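Local coordinates for cytochrome C-type biogenesis protein ccmF (Thermus thermophilus, PDB 6ZMQ) that binds heme b in the membrane and probably attaches heme to apocytochrome c during cytochrome c maturation, at residues R58-F72 and L115-S129. Sequence-based numbering, arbitrary orientation.
Sequences RALVFPAFLAALAAF and LLWGLLQTLYTLLAS. With PTY (phosphatidylethanolamine), chain F.
Leu115 rests on the backbone of Ala71, its CD2 3.5 Å from Ala71 O and its CD1 against Ala71 CB; the small alanine admits the branched tip. Leu116 lies alongside Phe72, CD2 3.7 Å from ring atom CE1. Leu119 then runs across Phe72, and its CD1 touches both Phe72 CB and Ala68 O. At Thr122 the helices come closest, with 4.9 Å between its CA and that of Phe65. A short, branched residue suits this narrow place: OG1, set between backbone N and carbonyl carbon (chi1 53°), donates a hydrogen bond to Leu119 O at 2.6 Å, while also meeting the edge of the Phe65 ring in its plane and Ala68 CB. A valine in its place would probably leave Leu119 O without its second donor, the helical N-H of Leu123 remaining. Beyond it, Leu123 flanks the same ring, and Leu126 CD2 reaches both Phe65 CD2, at 3.6 Å, and the edge of Phe62. Ser129, small enough for Val61 to pack on, donates a hydrogen bond from OG to Leu126 O. With segment axes 8.8 Å apart at 154°, this is an antiparallel pair of neighbouring helices of the membrane bundle, 61-81 and 110-129, with one knob-into-hole contact, Phe65 among Leu119, Thr122, Leu123 and Leu126.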
loop_
_atom_site.group_PDB
_atom_site.type_symbol
_atom_site.label_atom_id
_atom_site.label_comp_id
_atom_site.label_asym_id
_atom_site.label_seq_id
_atom_site.Cartn_x
_atom_site.Cartn_y
_atom_site.Cartn_z
ATOM N N ARG A 58 -10.009 -28.294 7.440
ATOM C CA ARG A 58 -9.476 -27.697 8.667
ATOM C C ARG A 58 -8.318 -28.491 9.257
ATOM O O ARG A 58 -7.663 -28.016 10.187
ATOM C CB ARG A 58 -10.561 -27.575 9.739
ATOM C CG ARG A 58 -11.602 -26.491 9.549
ATOM C CD ARG A 58 -12.364 -26.326 10.848
ATOM N NE ARG A 58 -13.448 -25.359 10.778
ATOM C CZ ARG A 58 -14.328 -25.158 11.753
ATOM N NH1 ARG A 58 -15.190 -24.159 11.678
ATOM N NH2 ARG A 58 -14.305 -25.920 12.840
ATOM N N ALA A 59 -8.144 -29.747 8.859
ATOM C CA ALA A 59 -6.967 -30.472 9.303
ATOM C C ALA A 59 -5.739 -30.118 8.481
ATOM O O ALA A 59 -4.619 -30.252 8.982
ATOM C CB ALA A 59 -7.218 -31.982 9.265
ATOM N N LEU A 60 -5.917 -29.679 7.234
ATOM C CA LEU A 60 -4.768 -29.427 6.367
ATOM C C LEU A 60 -4.278 -27.975 6.346
ATOM O O LEU A 60 -3.385 -27.660 5.553
ATOM C CB LEU A 60 -5.070 -29.872 4.938
ATOM C CG LEU A 60 -5.433 -31.338 4.735
ATOM C CD1 LEU A 60 -6.385 -31.409 3.597
ATOM C CD2 LEU A 60 -4.193 -32.175 4.437
ATOM N N VAL A 61 -4.815 -27.088 7.187
ATOM C CA VAL A 61 -4.345 -25.699 7.192
ATOM C C VAL A 61 -2.962 -25.592 7.828
ATOM O O VAL A 61 -2.100 -24.846 7.351
ATOM C CB VAL A 61 -5.360 -24.775 7.891
ATOM C CG1 VAL A 61 -6.491 -24.398 6.943
ATOM C CG2 VAL A 61 -5.914 -25.441 9.115
ATOM N N PHE A 62 -2.743 -26.312 8.929
ATOM C CA PHE A 62 -1.430 -26.346 9.573
ATOM C C PHE A 62 -0.341 -27.036 8.731
ATOM O O PHE A 62 0.758 -26.459 8.626
ATOM C CB PHE A 62 -1.605 -26.941 10.983
ATOM C CG PHE A 62 -0.541 -26.549 11.969
ATOM C CD1 PHE A 62 -0.395 -25.226 12.373
ATOM C CD2 PHE A 62 0.288 -27.522 12.526
ATOM C CE1 PHE A 62 0.576 -24.876 13.298
ATOM C CE2 PHE A 62 1.265 -27.185 13.443
ATOM C CZ PHE A 62 1.409 -25.856 13.833
ATOM N N PRO A 63 -0.555 -28.213 8.086
ATOM C CA PRO A 63 0.529 -28.752 7.233
ATOM C C PRO A 63 0.851 -27.953 5.972
ATOM O O PRO A 63 2.020 -27.944 5.553
ATOM C CB PRO A 63 0.014 -30.152 6.877
ATOM C CG PRO A 63 -0.783 -30.546 8.017
ATOM C CD PRO A 63 -1.545 -29.297 8.312
ATOM N N ALA A 64 -0.138 -27.285 5.361
ATOM C CA ALA A 64 0.101 -26.472 4.166
ATOM C C ALA A 64 0.992 -25.277 4.476
ATOM O O ALA A 64 1.947 -24.991 3.731
ATOM C CB ALA A 64 -1.227 -25.982 3.587
ATOM N N PHE A 65 0.722 -24.615 5.605
ATOM C CA PHE A 65 1.575 -23.524 6.064
ATOM C C PHE A 65 2.946 -24.036 6.484
ATOM O O PHE A 65 3.950 -23.336 6.315
ATOM C CB PHE A 65 0.888 -22.754 7.206
ATOM C CG PHE A 65 1.835 -21.957 8.085
ATOM C CD1 PHE A 65 2.371 -20.763 7.615
ATOM C CD2 PHE A 65 2.225 -22.416 9.346
ATOM C CE1 PHE A 65 3.257 -20.026 8.389
ATOM C CE2 PHE A 65 3.102 -21.681 10.119
ATOM C CZ PHE A 65 3.617 -20.486 9.639
ATOM N N LEU A 66 3.010 -25.254 7.033
ATOM C CA LEU A 66 4.298 -25.801 7.457
ATOM C C LEU A 66 5.195 -26.130 6.272
ATOM O O LEU A 66 6.407 -25.894 6.322
ATOM C CB LEU A 66 4.095 -27.035 8.328
ATOM C CG LEU A 66 3.857 -26.656 9.785
ATOM C CD1 LEU A 66 3.483 -27.873 10.609
ATOM C CD2 LEU A 66 5.073 -25.944 10.362
ATOM N N ALA A 67 4.621 -26.669 5.195
ATOM C CA ALA A 67 5.414 -26.913 3.994
ATOM C C ALA A 67 5.782 -25.607 3.291
ATOM O O ALA A 67 6.872 -25.497 2.710
ATOM C CB ALA A 67 4.670 -27.846 3.051
ATOM N N ALA A 68 4.897 -24.599 3.343
ATOM C CA ALA A 68 5.260 -23.267 2.844
ATOM C C ALA A 68 6.413 -22.661 3.639
ATOM O O ALA A 68 7.347 -22.099 3.048
ATOM C CB ALA A 68 4.043 -22.335 2.889
ATOM N N LEU A 69 6.412 -22.848 4.961
ATOM C CA LEU A 69 7.508 -22.374 5.799
ATOM C C LEU A 69 8.780 -23.163 5.551
ATOM O O LEU A 69 9.871 -22.590 5.629
ATOM C CB LEU A 69 7.093 -22.422 7.277
ATOM C CG LEU A 69 7.992 -21.986 8.453
ATOM C CD1 LEU A 69 7.088 -21.586 9.592
ATOM C CD2 LEU A 69 8.944 -23.072 8.998
ATOM N N ALA A 70 8.651 -24.454 5.230
ATOM C CA ALA A 70 9.810 -25.265 4.871
ATOM C C ALA A 70 10.463 -24.767 3.585
ATOM O O ALA A 70 11.692 -24.723 3.481
ATOM C CB ALA A 70 9.393 -26.731 4.738
ATOM N N ALA A 71 9.655 -24.341 2.614
ATOM C CA ALA A 71 10.209 -23.826 1.360
ATOM C C ALA A 71 10.874 -22.458 1.538
ATOM O O ALA A 71 11.950 -22.201 0.971
ATOM C CB ALA A 71 9.115 -23.766 0.303
ATOM N N PHE A 72 10.248 -21.566 2.319
ATOM C CA PHE A 72 10.854 -20.257 2.593
ATOM C C PHE A 72 12.139 -20.381 3.398
ATOM O O PHE A 72 13.125 -19.681 3.128
ATOM C CB PHE A 72 9.872 -19.366 3.338
ATOM C CG PHE A 72 10.351 -17.951 3.549
ATOM C CD1 PHE A 72 10.232 -17.005 2.541
ATOM C CD2 PHE A 72 10.892 -17.555 4.775
ATOM C CE1 PHE A 72 10.660 -15.698 2.740
ATOM C CE2 PHE A 72 11.327 -16.256 4.977
ATOM C CZ PHE A 72 11.209 -15.327 3.960
ATOM N N LEU A 115 6.998 -16.951 -3.307
ATOM C CA LEU A 115 7.102 -17.853 -2.153
ATOM C C LEU A 115 6.724 -17.143 -0.844
ATOM O O LEU A 115 5.973 -17.694 -0.031
ATOM C CB LEU A 115 8.507 -18.458 -2.063
ATOM C CG LEU A 115 8.868 -19.412 -0.902
ATOM C CD1 LEU A 115 7.766 -20.436 -0.582
ATOM C CD2 LEU A 115 10.183 -20.134 -1.165
ATOM N N LEU A 116 7.217 -15.919 -0.634
ATOM C CA LEU A 116 6.846 -15.164 0.570
ATOM C C LEU A 116 5.365 -14.775 0.542
ATOM O O LEU A 116 4.697 -14.740 1.584
ATOM C CB LEU A 116 7.757 -13.932 0.706
ATOM C CG LEU A 116 7.776 -12.957 1.901
ATOM C CD1 LEU A 116 6.748 -11.818 1.830
ATOM C CD2 LEU A 116 7.598 -13.731 3.216
ATOM N N TRP A 117 4.844 -14.527 -0.660
ATOM C CA TRP A 117 3.439 -14.209 -0.887
ATOM C C TRP A 117 2.534 -15.383 -0.524
ATOM O O TRP A 117 1.537 -15.219 0.195
ATOM C CB TRP A 117 3.292 -13.841 -2.361
ATOM C CG TRP A 117 2.105 -13.087 -2.725
ATOM C CD1 TRP A 117 1.046 -12.802 -1.931
ATOM C CD2 TRP A 117 1.827 -12.497 -3.999
ATOM N NE1 TRP A 117 0.130 -12.073 -2.622
ATOM C CE2 TRP A 117 0.582 -11.864 -3.894
ATOM C CE3 TRP A 117 2.516 -12.436 -5.214
ATOM C CZ2 TRP A 117 -0.009 -11.199 -4.956
ATOM C CZ3 TRP A 117 1.935 -11.757 -6.271
ATOM C CH2 TRP A 117 0.686 -11.138 -6.129
ATOM N N GLY A 118 2.861 -16.575 -1.036
ATOM C CA GLY A 118 2.114 -17.769 -0.684
ATOM C C GLY A 118 2.277 -18.157 0.769
ATOM O O GLY A 118 1.359 -18.723 1.362
ATOM N N LEU A 119 3.417 -17.810 1.377
ATOM C CA LEU A 119 3.606 -18.052 2.808
ATOM C C LEU A 119 2.702 -17.174 3.662
ATOM O O LEU A 119 2.101 -17.654 4.632
ATOM C CB LEU A 119 5.067 -17.835 3.206
ATOM C CG LEU A 119 5.334 -18.209 4.662
ATOM C CD1 LEU A 119 6.524 -19.022 4.666
ATOM C CD2 LEU A 119 5.586 -17.015 5.599
ATOM N N LEU A 120 2.615 -15.883 3.341
ATOM C CA LEU A 120 1.743 -15.004 4.108
ATOM C C LEU A 120 0.273 -15.309 3.843
ATOM O O LEU A 120 -0.557 -15.138 4.751
ATOM C CB LEU A 120 2.090 -13.544 3.803
ATOM C CG LEU A 120 3.491 -13.099 4.244
ATOM C CD1 LEU A 120 3.675 -11.591 4.133
ATOM C CD2 LEU A 120 3.829 -13.581 5.661
ATOM N N GLN A 121 -0.039 -15.845 2.652
ATOM C CA GLN A 121 -1.360 -16.413 2.391
ATOM C C GLN A 121 -1.658 -17.599 3.303
ATOM O O GLN A 121 -2.747 -17.677 3.890
ATOM C CB GLN A 121 -1.466 -16.851 0.932
ATOM C CG GLN A 121 -2.371 -15.984 0.096
ATOM C CD GLN A 121 -3.830 -16.215 0.400
ATOM O OE1 GLN A 121 -4.228 -17.262 0.917
ATOM N NE2 GLN A 121 -4.647 -15.245 0.048
ATOM N N THR A 122 -0.698 -18.528 3.430
ATOM C CA THR A 122 -0.906 -19.705 4.271
ATOM C C THR A 122 -0.990 -19.339 5.750
ATOM O O THR A 122 -1.751 -19.963 6.503
ATOM C CB THR A 122 0.200 -20.735 4.057
ATOM O OG1 THR A 122 1.479 -20.117 4.220
ATOM C CG2 THR A 122 0.106 -21.437 2.697
ATOM N N LEU A 123 -0.214 -18.332 6.181
ATOM C CA LEU A 123 -0.282 -17.870 7.567
ATOM C C LEU A 123 -1.637 -17.241 7.873
ATOM O O LEU A 123 -2.235 -17.514 8.922
ATOM C CB LEU A 123 0.847 -16.875 7.863
ATOM C CG LEU A 123 0.651 -15.925 9.064
ATOM C CD1 LEU A 123 0.929 -16.634 10.394
ATOM C CD2 LEU A 123 1.479 -14.651 8.948
ATOM N N TYR A 124 -2.148 -16.411 6.952
ATOM C CA TYR A 124 -3.434 -15.759 7.176
ATOM C C TYR A 124 -4.586 -16.761 7.111
ATOM O O TYR A 124 -5.571 -16.639 7.856
ATOM C CB TYR A 124 -3.619 -14.634 6.160
ATOM C CG TYR A 124 -3.143 -13.283 6.663
ATOM C CD1 TYR A 124 -1.830 -13.112 7.113
ATOM C CD2 TYR A 124 -3.989 -12.173 6.665
ATOM C CE1 TYR A 124 -1.376 -11.877 7.554
ATOM C CE2 TYR A 124 -3.538 -10.931 7.124
ATOM C CZ TYR A 124 -2.231 -10.795 7.553
ATOM O OH TYR A 124 -1.767 -9.580 8.004
ATOM N N THR A 125 -4.450 -17.791 6.264
ATOM C CA THR A 125 -5.451 -18.854 6.217
ATOM C C THR A 125 -5.401 -19.700 7.489
ATOM O O THR A 125 -6.440 -20.159 7.981
ATOM C CB THR A 125 -5.229 -19.718 4.973
ATOM O OG1 THR A 125 -5.149 -18.875 3.819
ATOM C CG2 THR A 125 -6.383 -20.700 4.754
ATOM N N LEU A 126 -4.203 -19.871 8.062
ATOM C CA LEU A 126 -4.062 -20.550 9.352
ATOM C C LEU A 126 -4.699 -19.753 10.491
ATOM O O LEU A 126 -5.379 -20.326 11.352
ATOM C CB LEU A 126 -2.583 -20.801 9.661
ATOM C CG LEU A 126 -2.290 -21.567 10.964
ATOM C CD1 LEU A 126 -3.033 -22.904 11.012
ATOM C CD2 LEU A 126 -0.795 -21.744 11.253
ATOM N N LEU A 127 -4.474 -18.435 10.521
ATOM C CA LEU A 127 -5.039 -17.572 11.558
ATOM C C LEU A 127 -6.539 -17.361 11.403
ATOM O O LEU A 127 -7.202 -17.000 12.384
ATOM C CB LEU A 127 -4.340 -16.210 11.555
ATOM C CG LEU A 127 -2.850 -16.214 11.915
ATOM C CD1 LEU A 127 -2.216 -14.826 11.791
ATOM C CD2 LEU A 127 -2.621 -16.816 13.299
ATOM N N ALA A 128 -7.086 -17.585 10.208
ATOM C CA ALA A 128 -8.528 -17.588 10.024
ATOM C C ALA A 128 -9.132 -18.979 10.132
ATOM O O ALA A 128 -10.361 -19.102 10.140
ATOM C CB ALA A 128 -8.901 -16.987 8.659
ATOM N N SER A 129 -8.301 -20.020 10.201
ATOM C CA SER A 129 -8.807 -21.386 10.238
ATOM C C SER A 129 -9.419 -21.762 11.579
ATOM O O SER A 129 -10.280 -22.647 11.619
ATOM C CB SER A 129 -7.699 -22.364 9.909
ATOM O OG SER A 129 -7.187 -22.931 11.101
HETATM C C1 PTY F . -6.713 -10.793 12.819
HETATM C C2 PTY F . -13.967 -9.588 14.331
HETATM C C3 PTY F . -13.062 -10.641 14.972
HETATM O O4 PTY F . -5.525 -11.130 12.162
HETATM C C5 PTY F . -8.012 -11.174 14.957
HETATM C C6 PTY F . -6.711 -11.454 14.194
HETATM O O7 PTY F . -5.636 -10.903 14.907
HETATM C C8 PTY F . -4.789 -11.784 15.597
HETATM O O10 PTY F . -5.238 -12.654 16.266
HETATM C C11 PTY F . -3.270 -11.607 15.494
HETATM C C12 PTY F . -2.553 -12.819 16.093
HETATM C C13 PTY F . -1.030 -12.699 15.975
HETATM C C14 PTY F . -0.522 -11.486 16.757
HETATM C C15 PTY F . 0.988 -11.588 16.980
HETATM C C16 PTY F . 1.544 -10.175 17.161
HETATM C C17 PTY F . 3.014 -10.102 16.735
HETATM C C18 PTY F . 3.247 -9.326 15.428
HETATM C C19 PTY F . 2.292 -8.146 15.217
HETATM C C20 PTY F . 3.030 -6.942 14.622
HETATM C C21 PTY F . 3.457 -7.200 13.173
HETATM C C22 PTY F . 4.184 -5.962 12.635
HETATM C C23 PTY F . 4.090 -5.853 11.110
HETATM C C24 PTY F . 5.451 -6.186 10.486
HETATM C C25 PTY F . 5.834 -5.134 9.440
HETATM C C26 PTY F . 7.288 -5.318 9.000
HETATM C C27 PTY F . 7.849 -3.986 8.504
HETATM C C28 PTY F . 9.358 -3.975 8.739
HETATM C C29 PTY F . 9.834 -2.560 9.053
HETATM C C30 PTY F . -4.994 -10.139 11.327
HETATM C C31 PTY F . -3.580 -10.286 10.760
HETATM O O30 PTY F . -5.645 -9.189 11.042
HETATM C C32 PTY F . -2.508 -10.498 11.828
HETATM C C33 PTY F . -1.134 -10.418 11.159
HETATM C C34 PTY F . -0.189 -9.540 11.979
HETATM C C35 PTY F . 0.796 -8.862 11.029
HETATM C C36 PTY F . 1.708 -9.924 10.409
HETATM C C37 PTY F . 3.093 -9.336 10.111
HETATM C C38 PTY F . 4.023 -10.390 9.503
HETATM C C39 PTY F . 5.380 -9.796 9.120
HETATM C C40 PTY F . 6.486 -10.815 9.392
HETATM C C41 PTY F . 7.862 -10.185 9.181
HETATM C C42 PTY F . 8.329 -9.565 10.496
HETATM C C43 PTY F . 9.588 -10.292 10.964
HETATM C C44 PTY F . 10.382 -9.334 11.848
HETATM P P1 PTY F . -10.611 -11.592 15.010
HETATM O O11 PTY F . -11.730 -10.463 14.568
HETATM O O12 PTY F . -11.178 -12.961 14.715
HETATM O O13 PTY F . -10.391 -11.503 16.501
HETATM O O14 PTY F . -9.181 -11.366 14.196
HETATM N N1 PTY F . -15.259 -9.604 14.994
#